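PDB 4A6Q: histone deacetylase complex subunit SAP18 from Mus musculus, which enhances transcriptional repression by the SIN3-HDAC1 complex and serves as an auxiliary component of the exon junction complex deposited on spliced mRNAs. Local coordinates for residues Cys26-Arg31 with Thr60-Thr65; Phe87-Val92 with Leu133-Thr138. All blocks are in the same frame, centred on the assembly; numbering follows the deposited sequence. Where two conformers were deposited one is given.

Interaction 1 (Cys26-Arg31 with Thr60-Thr65); sequences CPLLLR and TWMDAT
Leu28 and Thr60 are joined by a reciprocal pair of backbone hydrogen bonds, the hydrogen-bonded pair of an antiparallel ladder. Thr60 N donates to Leu28 O at 3.1 Å. The return bond from Leu28 N to Thr60 O is shorter, 2.8 Å. Side-chain contacts across the pair are mostly apolar. Pro27 lies over one face of the Trp61 indole: its CA sits 4.1 Å from the centroid of the five-membered ring in a CH-pi contact, and its CB reaches toward the rim, 3.9 Å from CE2. The indole is swung beside its own backbone N (chi1 -66°), which brings it back under the proline although the Trp61 CB sets off away from it. The ring is also tied at its polar corner, where NE1 donates to Thr25 O. Replacing Trp61 by an alanine would probably leave Pro27 without its aromatic platform and the Thr25 carbonyl without this donor.

The pairing joins strand 28-35 to 56-60, an outermost strand of the ubiquitin-like sheet, which ends at Thr60. The chain leaves through a type I turn from Trp61 to Ala64 toward helix 66-76, where Thr65 is the N-cap, its OG1 accepting from Glu68 N. Beside the ladder, Leu28 and Thr60 point their side chains the same way, with CD1 of Leu28 4.0 Å from CG2 of Thr60. CG2 of Thr60 stands between its own backbone N and carbonyl carbon, with OG1 anti to N (chi1 -168°), and also meets CD2 of Leu30. The other Leu28 branch, CD2, touches the selenium (SE) of Met62, here a selenomethionine, at 3.8 Å, the two side chains crossing at about a right angle.

Interaction 2 (Phe87-Val92 with Leu133-Thr138); sequences FNFAIV and LDIAIT
Phe89 and Ile135 face each other as a non-hydrogen-bonded pair and run their side chains side by side. CG1 of Ile135 lies over the Phe89 ring, 4.2 Å from its centroid in a CH-pi contact, and CD1 continues along it to 3.5 Å from CE2. Leu133 approaches the same ring differently, its CD2 lying in the ring plane at the edge, 3.8 Å from Phe89 CD2. On Phe87 the roles recur: CG2 of Ile137 is over one face and CG2 of Ile135 at the edge. Both phenyl groups stand beside their own backbone N (Phe89 chi1 -74°), which leans them toward strand 132-138.

Strands 86-94 and 132-138 are antiparallel neighbours in the ubiquitin-like sheet, and this apolar face is the one packed by helix 66-76, through Leu66 and Thr70 on Phe89 and Leu69 on Leu133. Four backbone hydrogen bonds hold the strands in register, two for Asn88 with Ala136 and two for Ala90 with Asp134. Between these pairs, Ile135 CA adds a CA-H...O contact to Asn88 O at 3.3 Å.

On the reverse face, Val92 CG2 rests on Asp134 CB. OD1 of the buried Asp134 is hydrogen-bonded to ND1 of His41 and OD2 to ND1 of His40, whose NE2 is hydrogen-bonded to Asn88 OD1, so that His40 bridges the two strands.

Overall arrangement
The two interactions belong to one mixed sheet, ordered 56-60, 28-35, 132-138, 86-94, 101-110, and their centres lie about 16 Å apart. Along the chain they come in series. Interaction 1 joins the end of outermost strand 56-60, and the loop after it, to strand 28-35, whereas interaction 2 joins two inner strands in the core. Between them strands 28-35 and 132-138 pair in parallel, where Leu133 N and Arg31 O form a probable hydrogen bond at 3.0 Å and Leu30 packs on Leu133. The loop of interaction 1 leads into helix 66-76, which covers the apolar face of interaction 2. Residues 133-138 fall in a region, 93-143, probably involved in splicing regulation, as in related proteins.

Interaction 1 (Cys26-Arg31 with Thr60-Thr65)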
ATOM      1  N   CYS A  26      -2.919 -18.270   6.214  1.00 10.99           N
ATOM      2  CA  CYS A  26      -3.178 -17.419   7.364  0.50 10.89           C
ATOM      3  C   CYS A  26      -3.017 -15.962   6.933  1.00 11.70           C
ATOM      4  O   CYS A  26      -2.082 -15.614   6.215  1.00 13.28           O
ATOM      5  CB  CYS A  26      -2.220 -17.780   8.490  0.50 11.63           C
ATOM      6  SG  CYS A  26      -2.491 -19.484   9.111  0.50 14.37           S
ATOM      7  N   PRO A  27      -3.957 -15.095   7.350  1.00 13.12           N
ATOM      8  CA  PRO A  27      -3.817 -13.695   6.951  1.00 11.45           C
ATOM      9  C   PRO A  27      -2.635 -13.016   7.636  1.00 12.45           C
ATOM     10  O   PRO A  27      -2.163 -13.432   8.713  1.00 13.04           O
ATOM     11  CB  PRO A  27      -5.145 -13.063   7.404  1.00 14.64           C
ATOM     12  CG  PRO A  27      -5.650 -13.937   8.495  1.00 14.33           C
ATOM     13  CD  PRO A  27      -5.138 -15.355   8.197  1.00 11.94           C
ATOM     14  N   LEU A  28      -2.154 -11.970   6.979  1.00 11.42           N
ATOM     15  CA  LEU A  28      -1.134 -11.113   7.519  1.00 11.65           C
ATOM     16  C   LEU A  28      -1.792  -9.959   8.272  1.00 10.16           C
ATOM     17  O   LEU A  28      -2.948  -9.605   8.004  1.00 11.01           O
ATOM     18  CB  LEU A  28      -0.250 -10.565   6.390  1.00 12.59           C
ATOM     19  CG  LEU A  28      -0.880  -9.705   5.296  1.00 12.02           C
ATOM     20  CD1 LEU A  28      -0.649  -8.222   5.618  1.00 15.51           C
ATOM     21  CD2 LEU A  28      -0.306 -10.028   3.932  1.00 13.13           C
ATOM     22  N   LEU A  29      -1.079  -9.401   9.222  1.00 11.97           N
ATOM     23  CA  LEU A  29      -1.564  -8.232   9.944  1.00 10.66           C
ATOM     24  C   LEU A  29      -0.960  -7.012   9.265  1.00 11.32           C
ATOM     25  O   LEU A  29       0.258  -6.816   9.278  1.00 14.40           O
ATOM     26  CB  LEU A  29      -1.221  -8.307  11.455  1.00 15.78           C
ATOM     27  CG  LEU A  29      -1.944  -7.272  12.349  1.00 21.59           C
ATOM     28  CD1 LEU A  29      -1.989  -7.715  13.821  1.00 26.10           C
ATOM     29  CD2 LEU A  29      -1.281  -5.919  12.250  1.00 26.39           C
ATOM     30  N   LEU A  30      -1.827  -6.192   8.672  1.00 11.64           N
ATOM     31  CA  LEU A  30      -1.412  -4.989   7.937  1.00 12.16           C
ATOM     32  C   LEU A  30      -1.637  -3.756   8.820  1.00 10.83           C
ATOM     33  O   LEU A  30      -2.718  -3.564   9.324  1.00 12.41           O
ATOM     34  CB  LEU A  30      -2.280  -4.882   6.694  1.00 13.36           C
ATOM     35  CG  LEU A  30      -2.080  -3.651   5.790  1.00 15.25           C
ATOM     36  CD1 LEU A  30      -0.680  -3.701   5.193  1.00 18.35           C
ATOM     37  CD2 LEU A  30      -3.153  -3.571   4.727  1.00 14.69           C
ATOM     38  N   ARG A  31      -0.601  -2.941   8.991  1.00 10.64           N
ATOM     39  CA  ARG A  31      -0.694  -1.706   9.788  1.00  9.98           C
ATOM     40  C   ARG A  31      -0.826  -0.529   8.825  1.00 13.02           C
ATOM     41  O   ARG A  31       0.053  -0.305   7.977  1.00 12.26           O
ATOM     42  CB  ARG A  31       0.556  -1.558  10.659  1.00 11.61           C
ATOM     43  CG  ARG A  31       0.736  -2.759  11.649  1.00 14.05           C
ATOM     44  CD  ARG A  31       2.019  -2.634  12.466  1.00 15.16           C
ATOM     45  NE  ARG A  31       1.940  -1.527  13.411  1.00 16.98           N
ATOM     46  CZ  ARG A  31       2.924  -1.155  14.222  1.00 21.07           C
ATOM     47  NH1 ARG A  31       4.095  -1.795  14.209  1.00 23.51           N
ATOM     48  NH2 ARG A  31       2.746  -0.119  15.033  1.00 21.48           N
ATOM     49  N   THR A  60      -5.499  -9.386   6.332  1.00 11.87           N
ATOM     50  CA  THR A  60      -5.721  -9.475   4.904  1.00 10.19           C
ATOM     51  C   THR A  60      -4.703 -10.429   4.308  1.00 11.86           C
ATOM     52  O   THR A  60      -4.044 -11.172   5.039  1.00 11.48           O
ATOM     53  CB  THR A  60      -5.703  -8.063   4.246  1.00 13.24           C
ATOM     54  OG1 THR A  60      -6.204  -8.130   2.894  1.00 13.66           O
ATOM     55  CG2 THR A  60      -4.287  -7.442   4.258  1.00 12.90           C
ATOM     56  N   TRP A  61      -4.578 -10.408   2.987  1.00 11.25           N
ATOM     57  CA  TRP A  61      -3.699 -11.315   2.254  1.00 10.18           C
ATOM     58  C   TRP A  61      -2.890 -10.540   1.199  1.00 11.24           C
ATOM     59  O   TRP A  61      -3.149  -9.366   0.965  1.00 11.79           O
ATOM     60  CB  TRP A  61      -4.504 -12.425   1.581  1.00 13.17           C
ATOM     61  CG  TRP A  61      -5.167 -13.363   2.554  1.00 13.01           C
ATOM     62  CD1 TRP A  61      -4.673 -14.574   3.029  1.00 13.30           C
ATOM     63  CD2 TRP A  61      -6.434 -13.174   3.181  1.00 11.91           C
ATOM     64  NE1 TRP A  61      -5.579 -15.123   3.913  1.00 12.63           N
ATOM     65  CE2 TRP A  61      -6.663 -14.288   4.020  1.00 12.95           C
ATOM     66  CE3 TRP A  61      -7.416 -12.169   3.104  1.00 12.10           C
ATOM     67  CZ2 TRP A  61      -7.828 -14.426   4.778  1.00 15.31           C
ATOM     68  CZ3 TRP A  61      -8.550 -12.304   3.854  1.00 14.16           C
ATOM     69  CH2 TRP A  61      -8.755 -13.418   4.688  1.00 15.01           C
HETATM   70  N   MSE A  62      -1.892 -11.183   0.590  1.00 13.00           N
HETATM   71  CA  MSE A  62      -0.997 -10.513  -0.367  1.00 12.24           C
HETATM   72  C   MSE A  62      -1.693 -10.063  -1.645  1.00 12.88           C
HETATM   73  O   MSE A  62      -1.141  -9.249  -2.373  1.00 13.39           O
HETATM   74  CB  MSE A  62       0.204 -11.417  -0.714  1.00 12.95           C
HETATM   75  CG  MSE A  62       1.106 -11.686   0.453  1.00 13.39           C
HETATM   76 SE   MSE A  62       2.007 -10.056   0.931  1.00 34.00          SE
HETATM   77  CE  MSE A  62       2.804  -9.558  -0.760  1.00 21.71           C
ATOM     78  N   ASP A  63      -2.876 -10.599  -1.923  1.00 11.58           N
ATOM     79  CA  ASP A  63      -3.660 -10.157  -3.096  1.00 13.49           C
ATOM     80  C   ASP A  63      -4.734  -9.147  -2.741  1.00 12.98           C
ATOM     81  O   ASP A  63      -5.644  -8.883  -3.556  1.00 14.02           O
ATOM     82  CB  ASP A  63      -4.201 -11.371  -3.904  1.00 13.63           C
ATOM     83  CG  ASP A  63      -5.263 -12.178  -3.157  1.00 13.64           C
ATOM     84  OD1 ASP A  63      -5.449 -11.966  -1.926  1.00 13.22           O
ATOM     85  OD2 ASP A  63      -5.906 -13.031  -3.806  1.00 16.36           O
ATOM     86  N   ALA A  64      -4.631  -8.555  -1.548  1.00 11.04           N
ATOM     87  CA  ALA A  64      -5.493  -7.432  -1.214  1.00 11.56           C
ATOM     88  C   ALA A  64      -5.318  -6.309  -2.263  1.00 11.86           C
ATOM     89  O   ALA A  64      -4.193  -5.937  -2.605  1.00 13.43           O
ATOM     90  CB  ALA A  64      -5.159  -6.904   0.159  1.00 13.96           C
ATOM     91  N   THR A  65      -6.438  -5.746  -2.715  1.00  9.98           N
ATOM     92  CA  THR A  65      -6.419  -4.629  -3.699  1.00 10.85           C
ATOM     93  C   THR A  65      -6.634  -3.294  -3.024  1.00 10.79           C
ATOM     94  O   THR A  65      -7.139  -3.215  -1.892  1.00 10.88           O
ATOM     95  CB  THR A  65      -7.517  -4.778  -4.748  1.00 11.87           C
ATOM     96  OG1 THR A  65      -8.797  -4.665  -4.115  1.00 14.64           O
ATOM     97  CG2 THR A  65      -7.403  -6.151  -5.440  1.00 14.45           C
TER

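Interaction 2 (Phe87-Val92 with Leu133-Thr138)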
ATOM      1  N   PHE A  87      -7.940   8.666  -2.303  1.00  9.94           N
ATOM      2  CA  PHE A  87      -7.053   7.902  -1.425  1.00 11.03           C
ATOM      3  C   PHE A  87      -5.729   7.633  -2.102  1.00 12.17           C
ATOM      4  O   PHE A  87      -5.680   6.922  -3.107  1.00 13.62           O
ATOM      5  CB  PHE A  87      -7.717   6.561  -1.114  1.00 12.41           C
ATOM      6  CG  PHE A  87      -9.037   6.676  -0.407  1.00 11.31           C
ATOM      7  CD1 PHE A  87     -10.213   6.935  -1.132  1.00 11.12           C
ATOM      8  CD2 PHE A  87      -9.118   6.504   0.974  1.00 13.81           C
ATOM      9  CE1 PHE A  87     -11.445   7.014  -0.471  1.00 14.41           C
ATOM     10  CE2 PHE A  87     -10.337   6.582   1.629  1.00 16.28           C
ATOM     11  CZ  PHE A  87     -11.506   6.852   0.906  1.00 15.37           C
ATOM     12  N   ASN A  88      -4.644   8.211  -1.583  1.00 11.17           N
ATOM     13  CA  ASN A  88      -3.338   8.036  -2.186  1.00 10.57           C
ATOM     14  C   ASN A  88      -2.514   7.084  -1.345  1.00  9.26           C
ATOM     15  O   ASN A  88      -2.245   7.358  -0.186  1.00 11.09           O
ATOM     16  CB  ASN A  88      -2.624   9.391  -2.240  1.00 13.64           C
ATOM     17  CG  ASN A  88      -1.404   9.378  -3.132  1.00 21.83           C
ATOM     18  OD1 ASN A  88      -0.367   8.795  -2.807  1.00 22.76           O
ATOM     19  ND2 ASN A  88      -1.502  10.083  -4.247  1.00 37.43           N
ATOM     20  N   PHE A  89      -2.156   5.943  -1.922  1.00  9.42           N
ATOM     21  CA  PHE A  89      -1.455   4.887  -1.156  1.00  8.29           C
ATOM     22  C   PHE A  89       0.058   4.920  -1.367  1.00  9.64           C
ATOM     23  O   PHE A  89       0.535   5.073  -2.514  1.00 10.39           O
ATOM     24  CB  PHE A  89      -1.908   3.503  -1.634  1.00  9.40           C
ATOM     25  CG  PHE A  89      -3.282   3.088  -1.193  1.00 10.25           C
ATOM     26  CD1 PHE A  89      -4.416   3.620  -1.792  1.00  9.72           C
ATOM     27  CD2 PHE A  89      -3.431   2.110  -0.200  1.00 12.55           C
ATOM     28  CE1 PHE A  89      -5.701   3.186  -1.410  1.00 10.70           C
ATOM     29  CE2 PHE A  89      -4.721   1.678   0.173  1.00 13.33           C
ATOM     30  CZ  PHE A  89      -5.829   2.226  -0.424  1.00 12.31           C
ATOM     31  N   ALA A  90       0.797   4.661  -0.291  1.00  9.40           N
ATOM     32  CA  ALA A  90       2.240   4.520  -0.357  1.00  8.66           C
ATOM     33  C   ALA A  90       2.668   3.395   0.571  1.00  9.93           C
ATOM     34  O   ALA A  90       2.017   3.173   1.586  1.00 11.48           O
ATOM     35  CB  ALA A  90       2.926   5.806   0.065  1.00 10.23           C
ATOM     36  N   ILE A  91       3.762   2.717   0.239  1.00  9.94           N
ATOM     37  CA  ILE A  91       4.343   1.707   1.139  1.00  7.09           C
ATOM     38  C   ILE A  91       5.530   2.331   1.844  1.00  8.63           C
ATOM     39  O   ILE A  91       6.361   3.008   1.222  1.00 10.90           O
ATOM     40  CB  ILE A  91       4.790   0.484   0.336  1.00  7.60           C
ATOM     41  CG1 ILE A  91       3.578  -0.268  -0.199  1.00  9.26           C
ATOM     42  CG2 ILE A  91       5.555  -0.465   1.269  1.00 11.31           C
ATOM     43  CD1 ILE A  91       3.921  -1.347  -1.286  1.00 13.32           C
ATOM     44  N   VAL A  92       5.534   2.209   3.168  1.00  8.57           N
ATOM     45  CA  VAL A  92       6.626   2.687   4.009  1.00  7.61           C
ATOM     46  C   VAL A  92       7.435   1.468   4.433  1.00 10.67           C
ATOM     47  O   VAL A  92       6.885   0.541   5.026  1.00 10.43           O
ATOM     48  CB  VAL A  92       6.057   3.421   5.252  1.00 10.81           C
ATOM     49  CG1 VAL A  92       7.205   3.879   6.186  1.00 11.96           C
ATOM     50  CG2 VAL A  92       5.171   4.625   4.803  1.00 11.20           C
ATOM     51  N   LEU A 133       1.542   0.520   5.496  1.00  9.42           N
ATOM     52  CA  LEU A 133       0.823   1.201   4.409  1.00  9.89           C
ATOM     53  C   LEU A 133       0.397   2.581   4.864  1.00 12.76           C
ATOM     54  O   LEU A 133      -0.112   2.740   5.969  1.00 15.57           O
ATOM     55  CB  LEU A 133      -0.414   0.382   4.053  1.00 13.54           C
ATOM     56  CG  LEU A 133      -1.077   0.680   2.719  1.00 16.25           C
ATOM     57  CD1 LEU A 133      -0.157   0.289   1.535  1.00 17.11           C
ATOM     58  CD2 LEU A 133      -2.376  -0.145   2.672  1.00 14.64           C
ATOM     59  N   ASP A 134       0.637   3.603   4.035  1.00  9.18           N
ATOM     60  CA  ASP A 134       0.269   4.972   4.421  1.00  8.27           C
ATOM     61  C   ASP A 134      -0.744   5.469   3.411  1.00 10.89           C
ATOM     62  O   ASP A 134      -0.517   5.370   2.206  1.00 12.12           O
ATOM     63  CB  ASP A 134       1.512   5.879   4.381  1.00  8.90           C
ATOM     64  CG  ASP A 134       1.334   7.140   5.184  1.00 12.37           C
ATOM     65  OD1 ASP A 134       1.165   7.053   6.404  1.00 15.24           O
ATOM     66  OD2 ASP A 134       1.414   8.252   4.621  1.00 12.65           O
ATOM     67  N   ILE A 135      -1.863   5.996   3.874  1.00  9.82           N
ATOM     68  CA  ILE A 135      -2.893   6.475   2.949  1.00  9.91           C
ATOM     69  C   ILE A 135      -3.187   7.936   3.231  1.00  9.88           C
ATOM     70  O   ILE A 135      -3.627   8.283   4.317  1.00 11.27           O
ATOM     71  CB  ILE A 135      -4.200   5.665   3.080  1.00  9.12           C
ATOM     72  CG1 ILE A 135      -3.911   4.169   3.025  1.00 10.13           C
ATOM     73  CG2 ILE A 135      -5.207   6.117   2.006  1.00 13.43           C
ATOM     74  CD1 ILE A 135      -5.176   3.335   3.264  1.00 14.24           C
ATOM     75  N   ALA A 136      -2.932   8.794   2.251  1.00 11.20           N
ATOM     76  CA  ALA A 136      -3.247  10.200   2.382  1.00 11.89           C
ATOM     77  C   ALA A 136      -4.641  10.403   1.780  1.00 11.64           C
ATOM     78  O   ALA A 136      -4.849  10.134   0.590  1.00 13.67           O
ATOM     79  CB  ALA A 136      -2.214  11.047   1.636  1.00 11.97           C
ATOM     80  N   ILE A 137      -5.590  10.838   2.601  1.00 11.00           N
ATOM     81  CA  ILE A 137      -6.982  10.959   2.147  1.00  9.05           C
ATOM     82  C   ILE A 137      -7.245  12.440   1.928  1.00 13.72           C
ATOM     83  O   ILE A 137      -6.941  13.265   2.797  1.00 13.24           O
ATOM     84  CB  ILE A 137      -7.941  10.400   3.193  1.00 11.59           C
ATOM     85  CG1 ILE A 137      -7.568   8.948   3.520  1.00 13.98           C
ATOM     86  CG2 ILE A 137      -9.406  10.459   2.673  1.00 14.33           C
ATOM     87  CD1 ILE A 137      -8.384   8.330   4.667  1.00 17.14           C
ATOM     88  N   THR A 138      -7.791  12.788   0.766  1.00 12.86           N
ATOM     89  CA  THR A 138      -8.097  14.187   0.472  1.00 12.56           C
ATOM     90  C   THR A 138      -9.537  14.310  -0.019  1.00 13.53           C
ATOM     91  O   THR A 138     -10.103  13.374  -0.551  1.00 14.98           O
ATOM     92  CB  THR A 138      -7.137  14.797  -0.550  1.00 15.72           C
ATOM     93  OG1 THR A 138      -7.080  13.976  -1.713  1.00 16.97           O
ATOM     94  CG2 THR A 138      -5.720  14.951   0.017  1.00 18.01           C
TER